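Local coordinates for putative transcriptional regulator TRANSCRIPTION REGULATOR protein (Rhizobium meliloti, PDB 5NLA), which acts as an AraC-like transcriptional activator that binds c-di-GMP by a PilZ-like mechanism to regulate extracellular polysaccharide production, at residues A87-W92 against G374-S379; Y109-T114 against S119-W124; S134-D139 against A188-L193; G148-R153 against L200-I205. All blocks are in the same frame, centred on the assembly; numbering follows the deposited sequence.

Contact 1 (A87-W92 against G374-S379); sequences AELTGW and GDWLKS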
loop_
_atom_site.group_PDB
_atom_site.type_symbol
_atom_site.label_atom_id
_atom_site.label_comp_id
_atom_site.label_asym_id
_atom_site.label_seq_id
_atom_site.Cartn_x
_atom_site.Cartn_y
_atom_site.Cartn_z
ATOM N N ALA A 87 15.383 -13.167 -2.484
ATOM C CA ALA A 87 14.218 -12.437 -2.003
ATOM C C ALA A 87 12.951 -13.287 -2.081
ATOM O O ALA A 87 12.856 -14.207 -2.889
ATOM C CB ALA A 87 14.042 -11.133 -2.766
ATOM N N GLU A 88 12.001 -12.962 -1.205
ATOM C CA GLU A 88 10.761 -13.698 -1.052
ATOM C C GLU A 88 9.639 -12.731 -0.742
ATOM O O GLU A 88 9.786 -11.863 0.122
ATOM C CB GLU A 88 10.863 -14.690 0.098
ATOM C CG GLU A 88 10.891 -16.151 -0.303
ATOM C CD GLU A 88 10.545 -17.062 0.861
ATOM O OE1 GLU A 88 10.936 -16.746 2.015
ATOM O OE2 GLU A 88 9.863 -18.086 0.625
ATOM N N LEU A 89 8.534 -12.889 -1.466
ATOM C CA LEU A 89 7.263 -12.255 -1.157
ATOM C C LEU A 89 6.274 -13.371 -0.954
ATOM O O LEU A 89 6.296 -14.366 -1.680
ATOM C CB LEU A 89 6.793 -11.370 -2.306
ATOM C CG LEU A 89 7.035 -9.849 -2.336
ATOM C CD1 LEU A 89 5.756 -9.113 -2.739
ATOM C CD2 LEU A 89 7.580 -9.277 -1.035
ATOM N N THR A 90 5.413 -13.212 0.039
ATOM C CA THR A 90 4.383 -14.193 0.307
ATOM C C THR A 90 3.096 -13.430 0.598
ATOM O O THR A 90 3.056 -12.639 1.532
ATOM C CB THR A 90 4.803 -15.100 1.477
ATOM O OG1 THR A 90 6.207 -15.395 1.375
ATOM C CG2 THR A 90 4.028 -16.395 1.477
ATOM N N GLY A 91 2.069 -13.652 -0.230
ATOM C CA GLY A 91 0.841 -12.844 -0.232
ATOM C C GLY A 91 -0.418 -13.571 0.219
ATOM O O GLY A 91 -0.761 -14.618 -0.332
ATOM N N TRP A 92 -1.102 -13.008 1.220
ATOM C CA TRP A 92 -2.400 -13.500 1.697
ATOM C C TRP A 92 -3.446 -12.410 1.473
ATOM O O TRP A 92 -3.208 -11.256 1.829
ATOM C CB TRP A 92 -2.353 -13.834 3.193
ATOM C CG TRP A 92 -1.155 -14.621 3.629
ATOM C CD1 TRP A 92 0.116 -14.153 3.816
ATOM C CD2 TRP A 92 -1.122 -16.009 3.959
ATOM N NE1 TRP A 92 0.943 -15.171 4.232
ATOM C CE2 TRP A 92 0.213 -16.323 4.318
ATOM C CE3 TRP A 92 -2.085 -17.029 3.963
ATOM C CZ2 TRP A 92 0.605 -17.609 4.694
ATOM C CZ3 TRP A 92 -1.692 -18.318 4.332
ATOM C CH2 TRP A 92 -0.357 -18.592 4.694
ATOM N N GLY A 374 1.493 -5.817 -8.476
ATOM C CA GLY A 374 0.346 -5.069 -8.990
ATOM C C GLY A 374 -0.890 -5.933 -9.152
ATOM O O GLY A 374 -2.000 -5.492 -8.876
ATOM N N ASP A 375 -0.668 -7.175 -9.569
ATOM C CA ASP A 375 -1.712 -8.180 -9.689
ATOM C C ASP A 375 -2.263 -8.645 -8.332
ATOM O O ASP A 375 -3.431 -9.024 -8.231
ATOM C CB ASP A 375 -1.180 -9.370 -10.497
ATOM C CG ASP A 375 -0.816 -8.983 -11.934
ATOM O OD1 ASP A 375 -1.707 -8.482 -12.672
ATOM O OD2 ASP A 375 0.356 -9.168 -12.326
ATOM N N TRP A 376 -1.416 -8.637 -7.304
ATOM C CA TRP A 376 -1.834 -8.945 -5.932
ATOM C C TRP A 376 -2.650 -7.809 -5.337
ATOM O O TRP A 376 -3.494 -8.033 -4.463
ATOM C CB TRP A 376 -0.619 -9.209 -5.032
ATOM C CG TRP A 376 0.137 -10.481 -5.315
ATOM C CD1 TRP A 376 -0.016 -11.316 -6.385
ATOM C CD2 TRP A 376 1.195 -11.033 -4.524
ATOM N NE1 TRP A 376 0.867 -12.364 -6.297
ATOM C CE2 TRP A 376 1.624 -12.217 -5.166
ATOM C CE3 TRP A 376 1.817 -10.651 -3.326
ATOM C CZ2 TRP A 376 2.653 -13.027 -4.649
ATOM C CZ3 TRP A 376 2.836 -11.459 -2.810
ATOM C CH2 TRP A 376 3.245 -12.630 -3.476
ATOM N N LEU A 377 -2.386 -6.591 -5.806
ATOM C CA LEU A 377 -3.081 -5.400 -5.328
ATOM C C LEU A 377 -4.420 -5.102 -6.041
ATOM O O LEU A 377 -5.018 -4.068 -5.770
ATOM C CB LEU A 377 -2.129 -4.195 -5.382
ATOM C CG LEU A 377 -0.931 -4.293 -4.421
ATOM C CD1 LEU A 377 0.200 -3.364 -4.823
ATOM C CD2 LEU A 377 -1.345 -3.986 -2.988
ATOM N N LYS A 378 -4.898 -5.999 -6.913
ATOM C CA LYS A 378 -6.216 -5.862 -7.569
ATOM C C LYS A 378 -7.380 -6.358 -6.689
ATOM O O LYS A 378 -8.440 -5.717 -6.633
ATOM C CB LYS A 378 -6.250 -6.599 -8.919
ATOM C CG LYS A 378 -5.607 -5.865 -10.091
ATOM C CD LYS A 378 -5.954 -6.555 -11.417
ATOM C CE LYS A 378 -5.160 -6.002 -12.598
ATOM N NZ LYS A 378 -5.635 -6.496 -13.926
ATOM N N SER A 379 -7.196 -7.514 -6.049
ATOM C CA SER A 379 -8.166 -8.085 -5.080
ATOM C C SER A 379 -9.568 -8.483 -5.620
ATOM O O SER A 379 -10.483 -8.710 -4.824
ATOM C CB SER A 379 -8.312 -7.160 -3.850
ATOM O OG SER A 379 -9.219 -6.086 -4.075
#
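Trp376 reaches across to Leu89 and Gly91 with the six-membered half of its indole, the backbones staying well apart: the nearest CA atoms, those of Gly91 and Trp376, are separated by 7.4 Å. From CB the side chain leaves with CG anti to its own carbonyl carbon (chi1 -69°), which sends the benzo ring toward strand 88-94. CE3 is the first atom to arrive, 3.9 Å from Gly91 CA. Farther out, CZ3 lies 3.5 Å from Gly91 N and 3.7 Å from Leu89 CD1. At the tip, CH2 sits 3.6 Å from Gly91 N and 3.9 Å from Leu89 CB, while Leu89 O lies at the ring's edge, in its plane. The approach to Gly91 is oblique, and no hydrogen bond joins the two segments. A CB on Gly91 would point toward the indole, so the bare CA lets the ring settle close to the main chain. Trp376 itself lies on the short helix 373-376 near the end of the modelled chain. Strand 88-94 runs between strands 49-52 and 97-104 of an antiparallel sheet; Phe49, Thr51 and Leu98 of these neighbours also touch Trp376, and helix 59-67 packs on Leu89 through Trp63 and Met67.

Contact 2 (Y109-T114 against S119-W124); sequences YERSQT and SPIDHW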
loop_
_atom_site.group_PDB
_atom_site.type_symbol
_atom_site.label_atom_id
_atom_site.label_comp_id
_atom_site.label_asym_id
_atom_site.label_seq_id
_atom_site.Cartn_x
_atom_site.Cartn_y
_atom_site.Cartn_z
ATOM N N TYR A 109 14.787 2.058 -3.288
ATOM C CA TYR A 109 13.445 2.052 -3.878
ATOM C C TYR A 109 12.938 3.466 -4.174
ATOM O O TYR A 109 13.231 4.424 -3.453
ATOM C CB TYR A 109 12.456 1.300 -2.962
ATOM C CG TYR A 109 12.477 1.737 -1.506
ATOM C CD1 TYR A 109 11.716 2.812 -1.071
ATOM C CD2 TYR A 109 13.281 1.083 -0.575
ATOM C CE1 TYR A 109 11.730 3.208 0.255
ATOM C CE2 TYR A 109 13.304 1.469 0.764
ATOM C CZ TYR A 109 12.525 2.537 1.181
ATOM O OH TYR A 109 12.554 2.950 2.504
ATOM N N GLU A 110 12.179 3.583 -5.255
ATOM C CA GLU A 110 11.496 4.833 -5.593
ATOM C C GLU A 110 10.100 4.538 -6.115
ATOM O O GLU A 110 9.926 3.667 -6.969
ATOM C CB GLU A 110 12.283 5.617 -6.642
ATOM C CG GLU A 110 11.698 6.989 -6.939
ATOM C CD GLU A 110 12.635 7.897 -7.718
ATOM O OE1 GLU A 110 13.638 7.399 -8.285
ATOM O OE2 GLU A 110 12.364 9.119 -7.766
ATOM N N ARG A 111 9.116 5.254 -5.574
ATOM C CA ARG A 111 7.799 5.385 -6.198
ATOM C C ARG A 111 7.703 6.843 -6.584
ATOM O O ARG A 111 7.659 7.706 -5.712
ATOM C CB ARG A 111 6.707 5.004 -5.219
ATOM C CG ARG A 111 5.316 5.025 -5.809
ATOM C CD ARG A 111 4.336 4.282 -4.924
ATOM N NE ARG A 111 2.987 4.314 -5.476
ATOM C CZ ARG A 111 2.552 3.569 -6.485
ATOM N NH1 ARG A 111 3.340 2.719 -7.130
ATOM N NH2 ARG A 111 1.291 3.696 -6.870
ATOM N N SER A 112 7.716 7.120 -7.890
ATOM C CA SER A 112 7.847 8.497 -8.397
ATOM C C SER A 112 6.545 9.147 -8.920
ATOM O O SER A 112 5.526 8.484 -9.130
ATOM C CB SER A 112 8.890 8.509 -9.506
ATOM O OG SER A 112 8.411 7.782 -10.614
ATOM N N GLN A 113 6.624 10.451 -9.166
ATOM C CA GLN A 113 5.532 11.208 -9.794
ATOM C C GLN A 113 5.102 10.568 -11.118
ATOM O O GLN A 113 3.922 10.319 -11.328
ATOM C CB GLN A 113 5.928 12.673 -10.024
ATOM C CG GLN A 113 6.316 13.451 -8.762
ATOM C CD GLN A 113 5.150 14.129 -8.045
ATOM O OE1 GLN A 113 4.022 13.603 -7.976
ATOM N NE2 GLN A 113 5.428 15.313 -7.490
ATOM N N THR A 114 6.075 10.257 -11.969
ATOM C CA THR A 114 5.828 9.633 -13.274
ATOM C C THR A 114 5.043 8.334 -13.150
ATOM O O THR A 114 4.107 8.077 -13.914
ATOM C CB THR A 114 7.154 9.320 -14.018
ATOM O OG1 THR A 114 7.983 10.483 -14.043
ATOM C CG2 THR A 114 6.890 8.876 -15.464
ATOM N N SER A 119 -0.465 5.105 -12.337
ATOM C CA SER A 119 -0.660 3.979 -11.426
ATOM C C SER A 119 -2.061 3.963 -10.817
ATOM O O SER A 119 -2.509 4.985 -10.257
ATOM C CB SER A 119 0.359 3.994 -10.280
ATOM O OG SER A 119 0.177 2.862 -9.455
ATOM N N PRO A 120 -2.733 2.799 -10.886
ATOM C CA PRO A 120 -3.989 2.574 -10.181
ATOM C C PRO A 120 -3.850 2.200 -8.694
ATOM O O PRO A 120 -4.861 1.933 -8.033
ATOM C CB PRO A 120 -4.619 1.420 -10.967
ATOM C CG PRO A 120 -3.466 0.654 -11.487
ATOM C CD PRO A 120 -2.363 1.641 -11.723
ATOM N N ILE A 121 -2.632 2.173 -8.168
ATOM C CA ILE A 121 -2.395 1.745 -6.795
ATOM C C ILE A 121 -2.384 2.993 -5.904
ATOM O O ILE A 121 -1.620 3.938 -6.160
ATOM C CB ILE A 121 -1.072 0.944 -6.684
ATOM C CG1 ILE A 121 -1.164 -0.334 -7.526
ATOM C CG2 ILE A 121 -0.768 0.585 -5.233
ATOM C CD1 ILE A 121 0.165 -1.006 -7.804
ATOM N N ASP A 122 -3.253 3.000 -4.890
ATOM C CA ASP A 122 -3.280 4.068 -3.883
ATOM C C ASP A 122 -3.563 3.534 -2.476
ATOM O O ASP A 122 -4.094 4.248 -1.608
ATOM C CB ASP A 122 -4.324 5.105 -4.267
ATOM C CG ASP A 122 -5.719 4.521 -4.366
ATOM O OD1 ASP A 122 -5.874 3.279 -4.330
ATOM O OD2 ASP A 122 -6.663 5.321 -4.497
ATOM N N HIS A 123 -3.166 2.294 -2.238
ATOM C CA HIS A 123 -3.442 1.644 -0.980
ATOM C C HIS A 123 -2.767 2.433 0.146
ATOM O O HIS A 123 -1.815 3.180 -0.094
ATOM C CB HIS A 123 -2.912 0.198 -0.982
ATOM C CG HIS A 123 -3.615 -0.721 -1.935
ATOM N ND1 HIS A 123 -3.610 -0.532 -3.298
ATOM C CD2 HIS A 123 -4.325 -1.856 -1.719
ATOM C CE1 HIS A 123 -4.306 -1.493 -3.879
ATOM N NE2 HIS A 123 -4.743 -2.317 -2.944
ATOM N N TRP A 124 -3.285 2.280 1.360
ATOM C CA TRP A 124 -2.580 2.706 2.563
ATOM C C TRP A 124 -1.625 1.565 2.902
ATOM O O TRP A 124 -2.038 0.417 3.055
ATOM C CB TRP A 124 -3.555 2.931 3.711
ATOM C CG TRP A 124 -4.720 3.798 3.362
ATOM C CD1 TRP A 124 -5.962 3.383 3.027
ATOM C CD2 TRP A 124 -4.746 5.229 3.316
ATOM N NE1 TRP A 124 -6.764 4.463 2.768
ATOM C CE2 TRP A 124 -6.041 5.608 2.938
ATOM C CE3 TRP A 124 -3.793 6.225 3.549
ATOM C CZ2 TRP A 124 -6.420 6.932 2.796
ATOM C CZ3 TRP A 124 -4.165 7.548 3.397
ATOM C CH2 TRP A 124 -5.473 7.890 3.031
#
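Arg111 meets Ser119 and Ile121 through a single guanidinium nitrogen, NH2. The bond from NH2 to Ser119 OG is 2.9 Å long and fairly straight (154° at the hydrogen), with the oxygen close to the guanidinium plane. Ile121 O, 3.0 Å from NH2 and also near that plane, accepts a weak, more bent bond, and Ile121 CB packs 3.6 Å from the same nitrogen. The hydroxyl is also tied within its own turn: Ser119 OG accepts from Ile121 N at 3.2 Å, an ST turn with a nearly linear bond of 163°. The hydroxyl oxygen therefore serves two donors, one from each segment. On the other side, Arg111 CG stands anti to its backbone N (chi1 -176°) and the chain runs extended to NE, carrying the guanidinium from the end of strand 107-111 to the loop that follows helix 113-118. Replacing Ser119 with an alanine would probably leave Arg111 NH2 with its weak bond alone here and free the 119-121 turn from its internal tie. Farther out, NE donates to Leu155 O and NH1 to Leu70 O and Pro69 O. The acceptors named are main-chain carbonyls and one hydroxyl, so this buried cation is held by dipoles from several loops, which probably spread its charge, without a carboxylate among them.

Contact 3 (S134-D139 against A188-L193); sequences SWTEAD and ANNSVL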
loop_
_atom_site.group_PDB
_atom_site.type_symbol
_atom_site.label_atom_id
_atom_site.label_comp_id
_atom_site.label_asym_id
_atom_site.label_seq_id
_atom_site.Cartn_x
_atom_site.Cartn_y
_atom_site.Cartn_z
ATOM N N SER A 134 14.857 0.790 7.342
ATOM C CA SER A 134 14.692 1.548 6.120
ATOM C C SER A 134 14.870 3.015 6.444
ATOM O O SER A 134 14.814 3.404 7.587
ATOM C CB SER A 134 13.352 1.261 5.473
ATOM O OG SER A 134 12.295 1.829 6.220
ATOM N N TRP A 135 15.158 3.801 5.422
ATOM C CA TRP A 135 15.228 5.243 5.523
ATOM C C TRP A 135 14.453 5.744 4.338
ATOM O O TRP A 135 14.762 5.362 3.205
ATOM C CB TRP A 135 16.669 5.714 5.433
ATOM C CG TRP A 135 17.511 5.329 6.624
ATOM C CD1 TRP A 135 17.770 6.095 7.714
ATOM C CD2 TRP A 135 18.198 4.084 6.832
ATOM N NE1 TRP A 135 18.581 5.419 8.590
ATOM C CE2 TRP A 135 18.860 4.180 8.079
ATOM C CE3 TRP A 135 18.321 2.901 6.089
ATOM C CZ2 TRP A 135 19.645 3.134 8.602
ATOM C CZ3 TRP A 135 19.094 1.862 6.611
ATOM C CH2 TRP A 135 19.748 1.990 7.857
ATOM N N THR A 136 13.421 6.551 4.583
ATOM C CA THR A 136 12.521 6.960 3.503
ATOM C C THR A 136 12.255 8.460 3.439
ATOM O O THR A 136 11.747 9.069 4.388
ATOM C CB THR A 136 11.186 6.207 3.558
ATOM O OG1 THR A 136 11.417 4.850 3.961
ATOM C CG2 THR A 136 10.510 6.224 2.176
ATOM N N GLU A 137 12.594 9.026 2.284
ATOM C CA GLU A 137 12.334 10.412 1.975
ATOM C C GLU A 137 10.959 10.562 1.321
ATOM O O GLU A 137 10.573 9.773 0.450
ATOM C CB GLU A 137 13.393 10.931 1.017
ATOM C CG GLU A 137 13.461 12.437 0.971
ATOM C CD GLU A 137 13.563 12.953 -0.439
ATOM O OE1 GLU A 137 14.641 12.774 -1.049
ATOM O OE2 GLU A 137 12.549 13.512 -0.940
ATOM N N ALA A 138 10.230 11.584 1.752
ATOM C CA ALA A 138 8.971 11.977 1.123
ATOM C C ALA A 138 8.673 13.380 1.565
ATOM O O ALA A 138 8.708 13.666 2.767
ATOM C CB ALA A 138 7.843 11.059 1.542
ATOM N N ASP A 139 8.404 14.257 0.603
ATOM C CA ASP A 139 8.094 15.651 0.885
ATOM C C ASP A 139 9.236 16.265 1.701
ATOM O O ASP A 139 9.009 16.874 2.739
ATOM C CB ASP A 139 6.725 15.739 1.602
ATOM C CG ASP A 139 6.151 17.149 1.642
ATOM O OD1 ASP A 139 6.797 18.105 1.155
ATOM O OD2 ASP A 139 5.038 17.305 2.186
ATOM N N ALA A 188 -0.097 12.669 8.164
ATOM C CA ALA A 188 0.865 11.764 8.807
ATOM C C ALA A 188 1.594 10.853 7.822
ATOM O O ALA A 188 2.082 9.813 8.215
ATOM C CB ALA A 188 0.149 10.923 9.860
ATOM N N ASN A 189 1.678 11.230 6.553
ATOM C CA ASN A 189 2.280 10.356 5.555
ATOM C C ASN A 189 3.775 10.243 5.806
ATOM O O ASN A 189 4.432 11.247 6.113
ATOM C CB ASN A 189 2.055 10.887 4.139
ATOM C CG ASN A 189 2.421 9.866 3.085
ATOM O OD1 ASN A 189 1.870 8.769 3.081
ATOM N ND2 ASN A 189 3.351 10.205 2.201
ATOM N N ASN A 190 4.290 9.019 5.660
ATOM C CA ASN A 190 5.704 8.683 5.874
ATOM C C ASN A 190 6.120 8.964 7.308
ATOM O O ASN A 190 7.050 9.734 7.561
ATOM C CB ASN A 190 6.614 9.405 4.875
ATOM C CG ASN A 190 7.947 8.715 4.699
ATOM O OD1 ASN A 190 8.012 7.510 4.394
ATOM N ND2 ASN A 190 9.029 9.476 4.867
ATOM N N SER A 191 5.411 8.341 8.245
ATOM C CA SER A 191 5.777 8.423 9.655
ATOM C C SER A 191 6.056 7.048 10.245
ATOM O O SER A 191 5.772 6.011 9.644
ATOM C CB SER A 191 4.695 9.158 10.446
ATOM O OG SER A 191 3.423 8.639 10.143
ATOM N N VAL A 192 6.639 7.061 11.431
ATOM C CA VAL A 192 6.977 5.840 12.148
ATOM C C VAL A 192 5.946 5.635 13.243
ATOM O O VAL A 192 5.500 6.602 13.876
ATOM C CB VAL A 192 8.369 5.908 12.811
ATOM C CG1 VAL A 192 8.884 4.505 13.094
ATOM C CG2 VAL A 192 9.351 6.650 11.929
ATOM N N LEU A 193 5.584 4.377 13.472
ATOM C CA LEU A 193 4.738 4.013 14.595
ATOM C C LEU A 193 5.580 3.200 15.561
ATOM O O LEU A 193 6.027 2.101 15.230
ATOM C CB LEU A 193 3.512 3.229 14.127
ATOM C CG LEU A 193 2.855 3.739 12.842
ATOM C CD1 LEU A 193 1.744 2.790 12.406
ATOM C CD2 LEU A 193 2.333 5.156 13.053
#
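Asn190 comes nearest to Ala138, their CA atoms 6.6 Å apart, and its backbone is in the left-handed region (phi 61°) just before strand 191-193. Its side chain, with CG anti to the backbone N (chi1 -158°), extends to strand 134-138. There ND2 donates to Thr136 O over 2.8 Å with an N-H...O angle of 157°. The acceptor lies almost in the amide plane of Asn190, whereas ND2 stands well above the carbonyl plane of Thr136, away from the usual lone-pair direction. The methyl of Ala138 packs against the base of the side chain, its CB 3.9 Å from Asn190 CB, and Asn190 OD1 rests 3.5 Å from Thr136 CB. The backbone conformation fits a G1 beta bulge: Asn190 and Ser191 both face Phe152 of strand 150-154, with the asparagine in the left-handed first position. Because strand 191-193 borders the seven-stranded antiparallel sheet and strand 134-138 belongs to the five-stranded one, the amide spans from one sheet to the other. Its two ends are told apart by their partners, since OD1 accepts from Arg153 NH1 while ND2 donates. Thr136 turns its hydroxyl elsewhere, bonding to the phenol of Tyr109. Within the incoming loop, Ser191 OG donates to Ala188 O at 2.6 Å, linking the start of strand 191-193 back to the residue that leaves helix 182-187.

Contact 4 (G148-R153 against L200-I205); sequences GEFFFR and LLANYI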
loop_
_atom_site.group_PDB
_atom_site.type_symbol
_atom_site.label_atom_id
_atom_site.label_comp_id
_atom_site.label_asym_id
_atom_site.label_seq_id
_atom_site.Cartn_x
_atom_site.Cartn_y
_atom_site.Cartn_z
ATOM N N GLY A 148 10.896 -3.850 14.894
ATOM C CA GLY A 148 9.771 -3.699 15.807
ATOM C C GLY A 148 9.008 -2.407 15.649
ATOM O O GLY A 148 8.207 -2.077 16.511
ATOM N N GLU A 149 9.238 -1.683 14.553
ATOM C CA GLU A 149 8.517 -0.444 14.256
ATOM C C GLU A 149 7.793 -0.553 12.930
ATOM O O GLU A 149 8.196 -1.337 12.059
ATOM C CB GLU A 149 9.481 0.730 14.148
ATOM C CG GLU A 149 10.417 0.912 15.318
ATOM C CD GLU A 149 11.115 2.250 15.251
ATOM O OE1 GLU A 149 11.902 2.462 14.300
ATOM O OE2 GLU A 149 10.850 3.095 16.135
ATOM N N PHE A 150 6.749 0.265 12.780
ATOM C CA PHE A 150 6.000 0.384 11.528
ATOM C C PHE A 150 6.326 1.665 10.791
ATOM O O PHE A 150 6.500 2.710 11.420
ATOM C CB PHE A 150 4.497 0.447 11.785
ATOM C CG PHE A 150 3.922 -0.777 12.405
ATOM C CD1 PHE A 150 3.945 -0.943 13.777
ATOM C CD2 PHE A 150 3.312 -1.748 11.614
ATOM C CE1 PHE A 150 3.390 -2.075 14.356
ATOM C CE2 PHE A 150 2.751 -2.880 12.186
ATOM C CZ PHE A 150 2.798 -3.051 13.561
ATOM N N PHE A 151 6.352 1.596 9.462
ATOM C CA PHE A 151 6.149 2.794 8.639
ATOM C C PHE A 151 4.669 2.858 8.279
ATOM O O PHE A 151 4.006 1.822 8.153
ATOM C CB PHE A 151 7.045 2.832 7.374
ATOM C CG PHE A 151 6.670 1.836 6.296
ATOM C CD1 PHE A 151 5.626 2.089 5.408
ATOM C CD2 PHE A 151 7.386 0.651 6.146
ATOM C CE1 PHE A 151 5.291 1.165 4.419
ATOM C CE2 PHE A 151 7.061 -0.270 5.154
ATOM C CZ PHE A 151 6.011 -0.012 4.291
ATOM N N PHE A 152 4.162 4.077 8.134
ATOM C CA PHE A 152 2.886 4.314 7.469
ATOM C C PHE A 152 3.093 5.245 6.267
ATOM O O PHE A 152 3.786 6.257 6.374
ATOM C CB PHE A 152 1.858 4.901 8.436
ATOM C CG PHE A 152 0.694 5.548 7.746
ATOM C CD1 PHE A 152 -0.310 4.776 7.171
ATOM C CD2 PHE A 152 0.625 6.932 7.627
ATOM C CE1 PHE A 152 -1.372 5.377 6.518
ATOM C CE2 PHE A 152 -0.431 7.534 6.972
ATOM C CZ PHE A 152 -1.429 6.757 6.418
ATOM N N ARG A 153 2.449 4.898 5.151
ATOM C CA ARG A 153 2.572 5.618 3.882
ATOM C C ARG A 153 1.366 5.351 2.978
ATOM O O ARG A 153 0.930 4.199 2.852
ATOM C CB ARG A 153 3.828 5.147 3.121
ATOM C CG ARG A 153 5.078 5.974 3.354
ATOM C CD ARG A 153 6.095 5.736 2.253
ATOM N NE ARG A 153 6.520 4.344 2.196
ATOM C CZ ARG A 153 7.408 3.753 3.016
ATOM N NH1 ARG A 153 8.000 4.402 4.036
ATOM N NH2 ARG A 153 7.692 2.469 2.817
ATOM N N LEU A 200 1.113 -2.999 20.422
ATOM C CA LEU A 200 -0.220 -3.611 20.373
ATOM C C LEU A 200 -0.528 -4.152 18.993
ATOM O O LEU A 200 -0.908 -5.317 18.847
ATOM C CB LEU A 200 -1.294 -2.579 20.750
ATOM C CG LEU A 200 -2.770 -2.985 20.645
ATOM C CD1 LEU A 200 -3.077 -4.082 21.652
ATOM C CD2 LEU A 200 -3.679 -1.783 20.854
ATOM N N LEU A 201 -0.376 -3.282 17.993
ATOM C CA LEU A 201 -0.595 -3.640 16.596
ATOM C C LEU A 201 0.358 -4.747 16.156
ATOM O O LEU A 201 -0.047 -5.660 15.429
ATOM C CB LEU A 201 -0.440 -2.413 15.698
ATOM C CG LEU A 201 -0.609 -2.568 14.178
ATOM C CD1 LEU A 201 -2.036 -2.933 13.778
ATOM C CD2 LEU A 201 -0.185 -1.280 13.499
ATOM N N ALA A 202 1.613 -4.669 16.598
ATOM C CA ALA A 202 2.592 -5.706 16.292
ATOM C C ALA A 202 2.149 -7.042 16.867
ATOM O O ALA A 202 2.152 -8.050 16.162
ATOM C CB ALA A 202 3.963 -5.327 16.824
ATOM N N ASN A 203 1.744 -7.032 18.138
ATOM C CA ASN A 203 1.260 -8.244 18.817
ATOM C C ASN A 203 0.107 -8.898 18.051
ATOM O O ASN A 203 0.102 -10.117 17.856
ATOM C CB ASN A 203 0.797 -7.942 20.254
ATOM C CG ASN A 203 1.943 -7.602 21.205
ATOM O OD1 ASN A 203 3.109 -7.915 20.945
ATOM N ND2 ASN A 203 1.606 -6.962 22.330
ATOM N N TYR A 204 -0.860 -8.088 17.621
ATOM C CA TYR A 204 -2.010 -8.600 16.892
ATOM C C TYR A 204 -1.590 -9.207 15.564
ATOM O O TYR A 204 -2.026 -10.303 15.220
ATOM C CB TYR A 204 -3.060 -7.507 16.649
ATOM C CG TYR A 204 -4.365 -8.057 16.096
ATOM C CD1 TYR A 204 -5.208 -8.835 16.893
ATOM C CD2 TYR A 204 -4.742 -7.830 14.772
ATOM C CE1 TYR A 204 -6.390 -9.354 16.391
ATOM C CE2 TYR A 204 -5.929 -8.345 14.268
ATOM C CZ TYR A 204 -6.748 -9.106 15.081
ATOM O OH TYR A 204 -7.923 -9.623 14.589
ATOM N N ILE A 205 -0.738 -8.491 14.834
ATOM C CA ILE A 205 -0.246 -8.950 13.530
ATOM C C ILE A 205 0.582 -10.236 13.657
ATOM O O ILE A 205 0.474 -11.121 12.807
ATOM C CB ILE A 205 0.543 -7.830 12.801
ATOM C CG1 ILE A 205 -0.414 -6.701 12.390
ATOM C CG2 ILE A 205 1.268 -8.365 11.567
ATOM C CD1 ILE A 205 0.282 -5.396 12.072
#
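Phe150 lies under Leu201, whose CD2 methyl sits over one face of the ring, 3.6 Å from the centroid of Phe150 and 18° off the ring normal, a CH-pi contact. Leu201 CG, anti to its backbone N (chi1 179°), also reaches the far end of the ring, 3.5 Å from Phe150 CZ. The rim is met by other parts of the helix. Ile205 CD1 lies near the ring plane, 3.5 Å from Phe150 CE2, the Phe150 and Ile205 side chains pointing at each other from opposite directions. The main chain takes part as well, since Ala202 N lies at the ring edge 3.6 Å from Phe150 CZ. This is a helix laid across a beta sheet: the short axes of strand 150-153 and helix 200-205 approach to 11.5 Å at 97°, and Phe150 bridges them, meeting Leu201 and Ile205 one turn apart. With an alanine here, Leu201 CD2 would probably lose the face it rests on, and a gap is likely to open between sheet and helix. Val126 and Leu128 of strand 124-129 and Leu193 of strand 191-193 flank the ring in the sheet. Ile205 also packs on Ile169 and Leu171 of strand 166-173, and Leu201 meets Met230 of helix 220-234.

From the N terminus, 87-92 opens contact 1, which closes only at 374-379, so the other three nest inside its loop. Contact 2 shuts around helix 113-118 before contact 3 opens, tying the end of strand 107-111 in the five-stranded sheet to the loop leading into strand 124-129 of the seven-stranded one. Contacts 3 and 4 then cross, their segments alternating, and backbone pairing between strands 150-154 and 191-193 joins them directly. Contact 1 fixes the chain's last modelled segment to the seven-stranded sheet, contact 3 connects that sheet to the five-stranded one, and contact 4 lays helix 196-211 on the larger. Contact 2 touches the others through Ile121 with Leu377, Tyr109 with Thr136 and Trp124 with Phe152.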